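PDB 5BP7: SAM-dependent methyltransferase, which probably transfers methyl groups from S-adenosyl-L-methionine and binds the demethylated product S-adenosyl-L-homocysteine. Local coordinates for residues Gly60-Asp65 and Ser123-Gly128; Thr86-Ser91 and Gly116-Tyr121; Gly144-Leu149 and Ile159-Pro164. All blocks are in the same frame, centred on the assembly; numbering follows the deposited sequence.

Contact 1 of 3, residues Gly60-Asp65 and Ser123-Gly128; sequences GTRVLD and SDDKAG
With chi1 at 174° and the chain extended from CG to NE, Arg62 carries its guanidinium group across to the loop 123-126, where the trans first torsion of Asp125 swings its carboxylate over one face of that group. The two groups stack: their planes are only 12° apart, and Asp125 OD2 lies 3.1 Å above the guanidinium plane of Arg62, displaced toward its rim. Arg62 NE and Asp125 OD2 are 3.3 Å apart, but no N-H points at this oxygen, so the salt bridge rests on charge alone. The directed bonds go elsewhere. Arg62 NE donates to the backbone Asp125 O at 2.9 Å, with an N-H...O angle of 144°. Ser123 OG donates to the same Asp125 O from the opposite face of the carbonyl plane, at 2.8 Å, and takes a weak bond from Arg62 NH2. Two donors thus grip one carbonyl oxygen, while Ser123 OG relays the arginine to the loop backbone. Arg62 NH1 is bonded to Thr86 OG1 on the next strand, which further limits rotation of the group.

Next to these polar groups the contact is apolar. Ala127 CB lies 4.0 Å from Leu64 CB, and Leu64 CD2 reaches Ser123 CB at 4.1 Å. Within the loop, Lys126 NZ is bonded to Ser123 O and also to Arg151 O. The backbones come nearest between Arg62 and Ala127, whose CA atoms are 5.0 Å apart, and the pairing continues with Arg62 bonded to Val129 through the backbone. Strands 62-66 and 127-133 are parallel neighbours in the middle of the sheet, a pairing characteristic of the Rossmann-like fold of class I methyltransferases.

Contact 2 of 3, residues Thr86-Ser91 and Gly116-Tyr121; sequences TGIDMS and GDASGY. With SAH (S-adenosyl-L-homocysteine), chain D.
Asp117 OD1 is held by three donors: N6 of the S-adenosyl-L-homocysteine at 2.7 Å, and the backbone N and OG of Ser119, which both approach from the same face of the carboxylate. The bond from Ser119 N closes an Asx turn, which probably helps to hold the carboxylate toward the adenine amino group. Beside it, Ala118 N donates to SAH N1 at 2.7 Å with an N-H...N angle of 168°. At the ribose, Asp89 OD1 accepts from SAH O2' at 2.7 Å and Asp89 OD2 from SAH O3' at 2.9 Å. Asp89 OD1 also takes the N-H of Ser91 in a second Asx turn, and Asp89 OD2 that of Gly69. An acid at the end of strand 84-89 that grips both ribose hydroxyls is the classic cofactor signature of class I methyltransferases.

The side chain of selenomethionine Met90 lies over one face of the adenine, its CE 3.5 Å from SAH N7. Gly116 N donates to Asp89 O at 2.9 Å, tying the loop to the strand end. Ile88 CG2 packs on Ala118 CB, while Ile88 CD1 makes a CH-pi contact 3.3 Å from the centroid of the Tyr121 ring, 12° off the ring normal.

Contact 3 of 3, residues Gly144-Leu149 and Ile159-Pro164; sequences GTIELL and ILIGEP
Helix segment 144-149 runs roughly antiparallel to strand segment 159-164, with a 152° angle between their directions and a closest axis approach of 9.1 Å. Thr145, Ile146 and Leu149 supply the helix side of the interface; Ile159 and Ile161, alternate residues of the strand, supply the other.

Leu149 makes its contacts mainly through CD1. That methyl lies 3.8 Å from Ile159 CG2 and 3.9 Å from Ile161 CD1, so it bridges the two isoleucines, and it also rests against the backbone at Leu160 O. Ile146 and Ile161 cross at about a right angle, their CG1 atoms 3.7 Å apart. In Ile161, chi1 of -68° and chi2 of -70° together turn CD1 toward the helix, where it meets Thr145 CG2 at 3.8 Å. Ile159 CD1 extends toward the helix backbone, 3.8 Å from Ile146 O. The hydroxyl of Thr145 is bonded to Gly141 O, just before the helix, leaving the methyl for the strand.

The helix links strand 127-133 to strand 157-166 as the helical arm of a beta-alpha-beta crossover, and Leu149 also packs on Ala130 and Cys132 of the first strand. No hydrogen bond crosses between the segments: the touching residues are all buried and meet largely through aliphatic carbons, Thr145 offering its methyl, which implies that hydrophobic burial and fit of shape hold helix to sheet here.

Overall arrangement
All three contacts reach one mixed sheet, their centres 14 to 15 Å apart. Along the chain contact 2 is nested inside the loop closed by contact 1, and contact 3 follows both. Strands 62-66 and 84-89 are neighbours, so contacts 1 and 2 touch directly: Asp65 N lies 2.9 Å from Thr86 O, probably hydrogen-bonded. Contacts 2 and 3 meet where Leu148 CD1 packs 3.5 Å from Tyr121 O. Contacts 1 and 3 do not touch but reach neighbouring strands, 127-133 and 157-166. The cofactor product sits at contact 2; contact 1 joins strands 62-66 and 127-133, and contact 3 packs helix 142-150 on strand 157-166, both a short way from the ligand.

Contact 1 of 3, residues Gly60-Asp65 and Ser123-Gly128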
loop_
_atom_site.group_PDB
_atom_site.type_symbol
_atom_site.label_atom_id
_atom_site.label_comp_id
_atom_site.label_asym_id
_atom_site.label_seq_id
_atom_site.Cartn_x
_atom_site.Cartn_y
_atom_site.Cartn_z
ATOM N N GLY A 60 -17.532 -14.354 3.168
ATOM C CA GLY A 60 -18.350 -13.769 2.131
ATOM C C GLY A 60 -18.371 -12.242 2.136
ATOM O O GLY A 60 -19.005 -11.662 1.293
ATOM N N THR A 61 -17.695 -11.583 3.078
ATOM C CA THR A 61 -17.600 -10.110 3.093
ATOM C C THR A 61 -16.870 -9.723 1.815
ATOM O O THR A 61 -15.890 -10.352 1.467
ATOM C CB THR A 61 -16.776 -9.597 4.301
ATOM O OG1 THR A 61 -17.464 -9.890 5.512
ATOM C CG2 THR A 61 -16.520 -8.109 4.218
ATOM N N ARG A 62 -17.363 -8.693 1.147
ATOM C CA ARG A 62 -16.755 -8.215 -0.076
ATOM C C ARG A 62 -15.705 -7.135 0.255
ATOM O O ARG A 62 -16.003 -6.155 0.962
ATOM C CB ARG A 62 -17.826 -7.651 -1.036
ATOM C CG ARG A 62 -17.221 -7.005 -2.274
ATOM C CD ARG A 62 -18.200 -6.611 -3.353
ATOM N NE ARG A 62 -17.682 -5.563 -4.229
ATOM C CZ ARG A 62 -16.810 -5.730 -5.229
ATOM N NH1 ARG A 62 -16.273 -6.925 -5.536
ATOM N NH2 ARG A 62 -16.457 -4.669 -5.943
ATOM N N VAL A 63 -14.513 -7.293 -0.304
ATOM C CA VAL A 63 -13.440 -6.318 -0.150
ATOM C C VAL A 63 -13.062 -5.696 -1.509
ATOM O O VAL A 63 -12.701 -6.416 -2.443
ATOM C CB VAL A 63 -12.158 -6.972 0.465
ATOM C CG1 VAL A 63 -11.043 -5.934 0.645
ATOM C CG2 VAL A 63 -12.461 -7.636 1.795
ATOM N N LEU A 64 -13.160 -4.375 -1.622
ATOM C CA LEU A 64 -12.643 -3.638 -2.772
ATOM C C LEU A 64 -11.310 -3.039 -2.375
ATOM O O LEU A 64 -11.211 -2.341 -1.346
ATOM C CB LEU A 64 -13.589 -2.495 -3.211
ATOM C CG LEU A 64 -13.088 -1.552 -4.330
ATOM C CD1 LEU A 64 -12.986 -2.295 -5.634
ATOM C CD2 LEU A 64 -14.014 -0.354 -4.499
ATOM N N ASP A 65 -10.300 -3.269 -3.202
ATOM C CA ASP A 65 -8.937 -2.790 -2.931
ATOM C C ASP A 65 -8.426 -1.985 -4.122
ATOM O O ASP A 65 -8.195 -2.535 -5.186
ATOM C CB ASP A 65 -8.015 -3.983 -2.631
ATOM C CG ASP A 65 -6.647 -3.568 -2.073
ATOM O OD1 ASP A 65 -6.476 -2.399 -1.611
ATOM O OD2 ASP A 65 -5.715 -4.422 -2.074
ATOM N N SER A 123 -17.419 1.226 -7.303
ATOM C CA SER A 123 -18.015 -0.070 -7.569
ATOM C C SER A 123 -19.532 0.057 -7.434
ATOM O O SER A 123 -20.030 0.638 -6.479
ATOM C CB SER A 123 -17.485 -1.098 -6.585
ATOM O OG SER A 123 -17.887 -2.384 -6.988
ATOM N N ASP A 124 -20.270 -0.481 -8.390
ATOM C CA ASP A 124 -21.731 -0.654 -8.222
ATOM C C ASP A 124 -22.024 -1.731 -7.159
ATOM O O ASP A 124 -23.034 -1.685 -6.485
ATOM C CB ASP A 124 -22.407 -0.994 -9.559
ATOM C CG ASP A 124 -22.280 0.140 -10.585
ATOM O OD1 ASP A 124 -22.461 1.306 -10.216
ATOM O OD2 ASP A 124 -21.969 -0.145 -11.765
ATOM N N ASP A 125 -21.154 -2.730 -7.104
ATOM C CA ASP A 125 -21.172 -3.753 -6.092
ATOM C C ASP A 125 -20.517 -3.207 -4.816
ATOM O O ASP A 125 -19.314 -3.228 -4.693
ATOM C CB ASP A 125 -20.409 -4.964 -6.677
ATOM C CG ASP A 125 -20.473 -6.171 -5.799
ATOM O OD1 ASP A 125 -21.176 -6.153 -4.746
ATOM O OD2 ASP A 125 -19.769 -7.139 -6.167
ATOM N N LYS A 126 -21.326 -2.754 -3.855
ATOM C CA LYS A 126 -20.794 -2.107 -2.663
ATOM C C LYS A 126 -20.037 -3.108 -1.775
ATOM O O LYS A 126 -20.421 -4.275 -1.629
ATOM C CB LYS A 126 -21.901 -1.416 -1.830
ATOM C CG LYS A 126 -22.790 -0.399 -2.543
ATOM C CD LYS A 126 -22.006 0.758 -3.095
ATOM C CE LYS A 126 -22.847 1.687 -3.985
ATOM N NZ LYS A 126 -21.947 2.370 -4.982
ATOM N N ALA A 127 -19.003 -2.610 -1.125
ATOM C CA ALA A 127 -18.088 -3.455 -0.363
ATOM C C ALA A 127 -18.231 -3.230 1.139
ATOM O O ALA A 127 -18.411 -2.099 1.581
ATOM C CB ALA A 127 -16.666 -3.181 -0.798
ATOM N N GLY A 128 -18.157 -4.316 1.904
ATOM C CA GLY A 128 -18.057 -4.254 3.365
ATOM C C GLY A 128 -16.717 -3.704 3.858
ATOM O O GLY A 128 -16.647 -3.130 4.937
#

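Contact 2 of 3, residues Thr86-Ser91 and Gly116-Tyr121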
loop_
_atom_site.group_PDB
_atom_site.type_symbol
_atom_site.label_atom_id
_atom_site.label_comp_id
_atom_site.label_asym_id
_atom_site.label_seq_id
_atom_site.Cartn_x
_atom_site.Cartn_y
_atom_site.Cartn_z
ATOM N N THR A 86 -12.337 -7.650 -5.186
ATOM C CA THR A 86 -11.766 -7.108 -6.411
ATOM C C THR A 86 -10.605 -6.194 -6.075
ATOM O O THR A 86 -10.747 -5.288 -5.249
ATOM C CB THR A 86 -12.815 -6.279 -7.172
ATOM O OG1 THR A 86 -13.971 -7.090 -7.392
ATOM C CG2 THR A 86 -12.276 -5.823 -8.518
ATOM N N GLY A 87 -9.487 -6.414 -6.741
ATOM C CA GLY A 87 -8.324 -5.554 -6.625
ATOM C C GLY A 87 -8.009 -4.879 -7.955
ATOM O O GLY A 87 -7.905 -5.557 -8.971
ATOM N N ILE A 88 -7.850 -3.552 -7.954
ATOM C CA ILE A 88 -7.509 -2.816 -9.169
ATOM C C ILE A 88 -6.128 -2.244 -9.013
ATOM O O ILE A 88 -5.843 -1.557 -8.024
ATOM C CB ILE A 88 -8.502 -1.695 -9.482
ATOM C CG1 ILE A 88 -9.865 -2.318 -9.779
ATOM C CG2 ILE A 88 -8.075 -0.902 -10.718
ATOM C CD1 ILE A 88 -10.971 -1.689 -8.987
ATOM N N ASP A 89 -5.292 -2.499 -10.018
ATOM C CA ASP A 89 -3.919 -2.025 -10.003
ATOM C C ASP A 89 -3.397 -1.685 -11.394
ATOM O O ASP A 89 -3.660 -2.386 -12.355
ATOM C CB ASP A 89 -2.988 -3.018 -9.316
ATOM C CG ASP A 89 -1.700 -2.348 -8.834
ATOM O OD1 ASP A 89 -0.737 -2.214 -9.631
ATOM O OD2 ASP A 89 -1.651 -1.933 -7.645
HETATM N N MSE A 90 -2.653 -0.591 -11.457
HETATM C CA MSE A 90 -2.153 -0.049 -12.706
HETATM C C MSE A 90 -0.995 -0.818 -13.299
HETATM O O MSE A 90 -0.709 -0.675 -14.496
HETATM C CB MSE A 90 -1.722 1.389 -12.427
HETATM C CG MSE A 90 -1.565 2.155 -13.715
HETATM SE SE MSE A 90 -1.622 4.088 -13.356
HETATM C CE MSE A 90 0.116 4.194 -12.415
ATOM N N SER A 91 -0.309 -1.610 -12.485
ATOM C CA SER A 91 0.866 -2.378 -12.935
ATOM C C SER A 91 0.441 -3.640 -13.644
ATOM O O SER A 91 -0.291 -4.447 -13.087
ATOM C CB SER A 91 1.768 -2.773 -11.757
ATOM O OG SER A 91 2.787 -3.668 -12.159
ATOM N N GLY A 116 -5.793 -1.834 -14.286
ATOM C CA GLY A 116 -6.426 -0.553 -14.577
ATOM C C GLY A 116 -6.057 0.589 -13.650
ATOM O O GLY A 116 -5.411 0.406 -12.620
ATOM N N ASP A 117 -6.439 1.793 -14.078
ATOM C CA ASP A 117 -6.327 2.998 -13.271
ATOM C C ASP A 117 -7.517 3.077 -12.331
ATOM O O ASP A 117 -8.660 3.084 -12.774
ATOM C CB ASP A 117 -6.325 4.222 -14.192
ATOM C CG ASP A 117 -5.914 5.504 -13.487
ATOM O OD1 ASP A 117 -6.068 5.664 -12.258
ATOM O OD2 ASP A 117 -5.449 6.407 -14.201
ATOM N N ALA A 118 -7.260 3.193 -11.044
ATOM C CA ALA A 118 -8.333 3.208 -10.043
ATOM C C ALA A 118 -8.896 4.621 -9.786
ATOM O O ALA A 118 -9.758 4.776 -8.915
ATOM C CB ALA A 118 -7.830 2.579 -8.749
ATOM N N SER A 119 -8.361 5.635 -10.473
ATOM C CA SER A 119 -8.795 7.017 -10.297
ATOM C C SER A 119 -10.255 7.136 -10.624
ATOM O O SER A 119 -10.675 6.715 -11.676
ATOM C CB SER A 119 -8.011 7.960 -11.208
ATOM O OG SER A 119 -6.658 7.993 -10.791
ATOM N N GLY A 120 -11.026 7.633 -9.671
ATOM C CA GLY A 120 -12.481 7.756 -9.824
ATOM C C GLY A 120 -13.263 6.457 -9.849
ATOM O O GLY A 120 -14.407 6.446 -10.270
ATOM N N TYR A 121 -12.648 5.359 -9.424
ATOM C CA TYR A 121 -13.289 4.069 -9.494
ATOM C C TYR A 121 -14.324 3.981 -8.382
ATOM O O TYR A 121 -13.988 4.061 -7.211
ATOM C CB TYR A 121 -12.276 2.917 -9.375
ATOM C CG TYR A 121 -12.866 1.546 -9.687
ATOM C CD1 TYR A 121 -13.541 0.802 -8.697
ATOM C CD2 TYR A 121 -12.733 0.971 -10.969
ATOM C CE1 TYR A 121 -14.084 -0.450 -8.982
ATOM C CE2 TYR A 121 -13.262 -0.297 -11.267
ATOM C CZ TYR A 121 -13.949 -0.995 -10.273
ATOM O OH TYR A 121 -14.458 -2.252 -10.557
HETATM N N SAH D . -1.805 -1.910 -1.468
HETATM C CA SAH D . -0.706 -2.642 -2.203
HETATM C CB SAH D . 0.124 -1.739 -3.133
HETATM C CG SAH D . 0.714 -0.442 -2.576
HETATM S SD SAH D . 1.985 0.196 -3.645
HETATM C C SAH D . 0.209 -3.390 -1.273
HETATM O O SAH D . 0.130 -3.247 -0.050
HETATM O OXT SAH D . 1.060 -4.174 -1.716
HETATM C "C5'" SAH D . 1.156 1.376 -4.726
HETATM C "C4'" SAH D . 0.419 0.621 -5.831
HETATM O "O4'" SAH D . -0.523 1.474 -6.473
HETATM C "C3'" SAH D . 1.329 0.057 -6.922
HETATM O "O3'" SAH D . 1.080 -1.347 -7.026
HETATM C "C2'" SAH D . 0.937 0.776 -8.201
HETATM O "O2'" SAH D . 0.945 -0.098 -9.326
HETATM C "C1'" SAH D . -0.481 1.181 -7.862
HETATM N N9 SAH D . -1.059 2.372 -8.496
HETATM C C8 SAH D . -0.504 3.614 -8.639
HETATM N N7 SAH D . -1.331 4.461 -9.214
HETATM C C5 SAH D . -2.494 3.727 -9.438
HETATM C C6 SAH D . -3.739 4.043 -10.021
HETATM N N6 SAH D . -4.013 5.273 -10.509
HETATM N N1 SAH D . -4.693 3.079 -10.100
HETATM C C2 SAH D . -4.414 1.851 -9.622
HETATM N N3 SAH D . -3.269 1.441 -9.060
HETATM C C4 SAH D . -2.333 2.438 -8.993
#

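Contact 3 of 3, residues Gly144-Leu149 and Ile159-Pro164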
loop_
_atom_site.group_PDB
_atom_site.type_symbol
_atom_site.label_atom_id
_atom_site.label_comp_id
_atom_site.label_asym_id
_atom_site.label_seq_id
_atom_site.Cartn_x
_atom_site.Cartn_y
_atom_site.Cartn_z
ATOM N N GLY A 144 -9.608 13.063 -0.120
ATOM C CA GLY A 144 -10.177 12.683 -1.397
ATOM C C GLY A 144 -10.275 11.183 -1.588
ATOM O O GLY A 144 -11.256 10.699 -2.140
ATOM N N THR A 145 -9.266 10.437 -1.145
ATOM C CA THR A 145 -9.326 8.977 -1.244
ATOM C C THR A 145 -10.437 8.401 -0.343
ATOM O O THR A 145 -11.182 7.511 -0.754
ATOM C CB THR A 145 -7.965 8.341 -0.922
ATOM O OG1 THR A 145 -6.994 8.793 -1.876
ATOM C CG2 THR A 145 -8.031 6.855 -0.997
ATOM N N ILE A 146 -10.565 8.923 0.868
ATOM C CA ILE A 146 -11.643 8.498 1.775
ATOM C C ILE A 146 -13.022 8.742 1.154
ATOM O O ILE A 146 -13.895 7.874 1.160
ATOM C CB ILE A 146 -11.565 9.228 3.126
ATOM C CG1 ILE A 146 -10.408 8.669 3.911
ATOM C CG2 ILE A 146 -12.848 9.063 3.944
ATOM C CD1 ILE A 146 -9.972 9.554 5.057
ATOM N N GLU A 147 -13.197 9.945 0.617
ATOM C CA GLU A 147 -14.396 10.315 -0.095
ATOM C C GLU A 147 -14.690 9.336 -1.258
ATOM O O GLU A 147 -15.833 8.949 -1.477
ATOM C CB GLU A 147 -14.232 11.760 -0.592
ATOM C CG GLU A 147 -15.482 12.566 -0.563
ATOM C CD GLU A 147 -16.473 12.059 -1.552
ATOM O OE1 GLU A 147 -16.055 11.861 -2.742
ATOM O OE2 GLU A 147 -17.651 11.904 -1.176
ATOM N N LEU A 148 -13.668 8.972 -2.024
ATOM C CA LEU A 148 -13.842 8.050 -3.159
ATOM C C LEU A 148 -14.298 6.662 -2.687
ATOM O O LEU A 148 -15.264 6.097 -3.228
ATOM C CB LEU A 148 -12.554 7.920 -3.976
ATOM C CG LEU A 148 -12.573 6.940 -5.148
ATOM C CD1 LEU A 148 -13.572 7.404 -6.204
ATOM C CD2 LEU A 148 -11.190 6.783 -5.755
ATOM N N LEU A 149 -13.590 6.131 -1.687
ATOM C CA LEU A 149 -13.909 4.818 -1.108
ATOM C C LEU A 149 -15.298 4.796 -0.480
ATOM O O LEU A 149 -16.016 3.814 -0.632
ATOM C CB LEU A 149 -12.880 4.401 -0.086
ATOM C CG LEU A 149 -11.478 4.145 -0.651
ATOM C CD1 LEU A 149 -10.478 3.971 0.466
ATOM C CD2 LEU A 149 -11.444 2.936 -1.578
ATOM N N ILE A 159 -13.784 1.559 5.926
ATOM C CA ILE A 159 -12.784 2.104 5.000
ATOM C C ILE A 159 -11.392 1.845 5.562
ATOM O O ILE A 159 -11.151 2.081 6.749
ATOM C CB ILE A 159 -13.011 3.616 4.733
ATOM C CG1 ILE A 159 -14.291 3.788 3.912
ATOM C CG2 ILE A 159 -11.836 4.229 3.975
ATOM C CD1 ILE A 159 -14.796 5.205 3.771
ATOM N N LEU A 160 -10.489 1.369 4.705
ATOM C CA LEU A 160 -9.083 1.213 5.051
ATOM C C LEU A 160 -8.228 2.186 4.284
ATOM O O LEU A 160 -8.312 2.264 3.054
ATOM C CB LEU A 160 -8.552 -0.176 4.732
ATOM C CG LEU A 160 -9.052 -1.372 5.492
ATOM C CD1 LEU A 160 -8.284 -2.613 4.995
ATOM C CD2 LEU A 160 -8.899 -1.164 6.984
ATOM N N ILE A 161 -7.433 2.944 5.026
ATOM C CA ILE A 161 -6.477 3.907 4.469
ATOM C C ILE A 161 -5.083 3.560 4.989
ATOM O O ILE A 161 -4.847 3.528 6.200
ATOM C CB ILE A 161 -6.827 5.351 4.869
ATOM C CG1 ILE A 161 -8.123 5.815 4.200
ATOM C CG2 ILE A 161 -5.705 6.313 4.522
ATOM C CD1 ILE A 161 -8.051 6.038 2.693
ATOM N N GLY A 162 -4.160 3.353 4.057
ATOM C CA GLY A 162 -2.746 3.143 4.362
ATOM C C GLY A 162 -1.973 4.372 3.962
ATOM O O GLY A 162 -2.078 4.816 2.815
ATOM N N GLU A 163 -1.236 4.962 4.914
ATOM C CA GLU A 163 -0.699 6.312 4.743
ATOM C C GLU A 163 0.515 6.502 5.625
ATOM O O GLU A 163 0.534 6.012 6.750
ATOM C CB GLU A 163 -1.770 7.361 5.109
ATOM C CG GLU A 163 -1.392 8.841 5.014
ATOM C CD GLU A 163 -1.278 9.400 3.593
ATOM O OE1 GLU A 163 -1.564 8.675 2.608
ATOM O OE2 GLU A 163 -0.874 10.580 3.462
ATOM N N PRO A 164 1.513 7.254 5.126
ATOM C CA PRO A 164 2.609 7.593 5.998
ATOM C C PRO A 164 2.240 8.668 7.026
ATOM O O PRO A 164 1.286 9.413 6.844
ATOM C CB PRO A 164 3.687 8.106 5.033
ATOM C CG PRO A 164 3.211 7.878 3.656
ATOM C CD PRO A 164 1.725 7.797 3.764
#